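Local coordinates for protein DNA polymerase III subunit delta (Bacillus subtilis, PDB 3ZH9) that forms part of the clamp-loading complex and probably acts as the wrench that opens the beta sliding clamp for loading onto primed DNA, at residues Tyr84-Glu89 with Lys129-Leu134. Numbering follows the deposited sequence.
Sequences YFLTGE and KLTKAL. With SO4 (sulfate ion), chain G.
With CG of L86 turned opposite its carbonyl carbon (chi1 -70°) and CG of L130 opposite its backbone nitrogen (chi1 179°), the two leucines meet nearly at right angles, one methyl of L86 set against the branch point of L130. L86 CD2 lies 3.6 Å from L130 CG, while L86 CD1 turns to L134 CD1, 3.7 Å away. One leucine thus spans two residues a helical turn apart. F85 adds a ring edge: its CE1 approaches L130 CD2 at 3.6 Å, close to the ring plane, so L130 touches both F85 and L86. V99 of helix 99-107 also packs on F85 and L130.

T131 OG1 passes 3.9 Å from L86 CD2 but bonds to the carbonyl of D125, a residue also joined to L86 through the backbone. In the loop, Y84 O accepts from both N and OG1 of T87, and that hydroxyl takes E89 N at 3.3 Å to form an ST turn. A sulfate, probably from crystallisation, binds K129 N at the start of the helix. The arrangement illustrates hydrophobic packing of a loop that follows strand 76-81 against helix 129-137 in a parallel alpha/beta domain of the P-loop NTPase clan.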
loop_
_atom_site.group_PDB
_atom_site.type_symbol
_atom_site.label_atom_id
_atom_site.label_comp_id
_atom_site.label_asym_id
_atom_site.label_seq_id
_atom_site.Cartn_x
_atom_site.Cartn_y
_atom_site.Cartn_z
ATOM N N TYR A 84 4.686 15.176 11.971
ATOM C CA TYR A 84 3.255 15.328 12.238
ATOM C C TYR A 84 2.839 16.789 12.347
ATOM O O TYR A 84 1.686 17.132 12.107
ATOM C CB TYR A 84 2.849 14.570 13.512
ATOM C CG TYR A 84 3.786 14.779 14.680
ATOM C CD1 TYR A 84 3.650 15.879 15.527
ATOM C CD2 TYR A 84 4.823 13.882 14.928
ATOM C CE1 TYR A 84 4.529 16.075 16.596
ATOM C CE2 TYR A 84 5.703 14.070 15.988
ATOM C CZ TYR A 84 5.549 15.161 16.817
ATOM O OH TYR A 84 6.424 15.333 17.866
ATOM N N PHE A 85 3.784 17.644 12.713
ATOM C CA PHE A 85 3.516 19.069 12.823
ATOM C C PHE A 85 3.277 19.718 11.455
ATOM O O PHE A 85 2.973 20.904 11.381
ATOM C CB PHE A 85 4.670 19.761 13.550
ATOM C CG PHE A 85 6.028 19.317 13.078
ATOM C CD1 PHE A 85 6.565 19.815 11.903
ATOM C CD2 PHE A 85 6.756 18.383 13.801
ATOM C CE1 PHE A 85 7.805 19.396 11.459
ATOM C CE2 PHE A 85 7.991 17.962 13.362
ATOM C CZ PHE A 85 8.520 18.475 12.192
ATOM N N LEU A 86 3.429 18.945 10.381
ATOM C CA LEU A 86 3.077 19.410 9.037
ATOM C C LEU A 86 1.577 19.252 8.763
ATOM O O LEU A 86 1.046 19.841 7.819
ATOM C CB LEU A 86 3.891 18.676 7.967
ATOM C CG LEU A 86 5.378 19.031 7.921
ATOM C CD1 LEU A 86 6.105 18.257 6.821
ATOM C CD2 LEU A 86 5.546 20.531 7.741
ATOM N N THR A 87 0.911 18.450 9.594
ATOM C CA THR A 87 -0.540 18.267 9.537
ATOM C C THR A 87 -1.240 19.187 10.533
ATOM O O THR A 87 -0.607 20.041 11.151
ATOM C CB THR A 87 -0.949 16.821 9.886
ATOM O OG1 THR A 87 -0.752 16.592 11.288
ATOM C CG2 THR A 87 -0.133 15.825 9.096
ATOM N N GLY A 88 -2.546 18.999 10.702
ATOM C CA GLY A 88 -3.312 19.791 11.651
ATOM C C GLY A 88 -3.762 19.022 12.882
ATOM O O GLY A 88 -4.712 19.422 13.552
ATOM N N GLU A 89 -3.073 17.925 13.187
ATOM C CA GLU A 89 -3.453 17.057 14.301
ATOM C C GLU A 89 -3.206 17.686 15.676
ATOM O O GLU A 89 -2.508 18.695 15.792
ATOM C CB GLU A 89 -2.720 15.716 14.204
ATOM N N LYS A 129 3.861 27.718 7.947
ATOM C CA LYS A 129 5.054 28.347 7.406
ATOM C C LYS A 129 6.002 27.300 6.811
ATOM O O LYS A 129 6.580 27.507 5.752
ATOM C CB LYS A 129 5.755 29.137 8.522
ATOM C CG LYS A 129 6.903 30.019 8.063
ATOM N N LEU A 130 6.155 26.180 7.507
ATOM C CA LEU A 130 7.083 25.135 7.103
ATOM C C LEU A 130 6.601 24.426 5.850
ATOM O O LEU A 130 7.399 24.010 5.008
ATOM C CB LEU A 130 7.260 24.129 8.236
ATOM C CG LEU A 130 8.183 22.952 7.948
ATOM C CD1 LEU A 130 9.498 23.408 7.328
ATOM C CD2 LEU A 130 8.427 22.192 9.235
ATOM N N THR A 131 5.291 24.275 5.734
ATOM C CA THR A 131 4.728 23.688 4.528
ATOM C C THR A 131 5.025 24.573 3.327
ATOM O O THR A 131 5.376 24.086 2.259
ATOM C CB THR A 131 3.222 23.508 4.655
ATOM O OG1 THR A 131 2.956 22.712 5.810
ATOM C CG2 THR A 131 2.672 22.816 3.431
ATOM N N LYS A 132 4.885 25.879 3.509
ATOM C CA LYS A 132 5.153 26.811 2.429
ATOM C C LYS A 132 6.623 26.710 2.044
ATOM O O LYS A 132 6.966 26.701 0.858
ATOM C CB LYS A 132 4.777 28.237 2.838
ATOM C CG LYS A 132 3.299 28.403 3.179
ATOM C CD LYS A 132 2.942 29.852 3.463
ATOM C CE LYS A 132 1.492 29.991 3.908
ATOM N NZ LYS A 132 1.056 31.415 3.925
ATOM N N ALA A 133 7.482 26.587 3.051
ATOM C CA ALA A 133 8.919 26.479 2.827
ATOM C C ALA A 133 9.299 25.230 2.035
ATOM O O ALA A 133 10.184 25.286 1.185
ATOM C CB ALA A 133 9.682 26.528 4.148
ATOM N N LEU A 134 8.644 24.110 2.326
ATOM C CA LEU A 134 8.877 22.863 1.596
ATOM C C LEU A 134 8.427 22.945 0.136
ATOM O O LEU A 134 9.122 22.486 -0.766
ATOM C CB LEU A 134 8.182 21.686 2.281
ATOM C CG LEU A 134 8.812 21.287 3.621
ATOM C CD1 LEU A 134 7.880 20.404 4.442
ATOM C CD2 LEU A 134 10.171 20.623 3.400
HETATM S S SO4 G . 2.629 28.084 11.495
HETATM O O1 SO4 G . 3.287 27.348 10.424
HETATM O O2 SO4 G . 1.392 28.686 10.993
HETATM O O3 SO4 G . 3.527 29.127 11.983
HETATM O O4 SO4 G . 2.319 27.146 12.569
#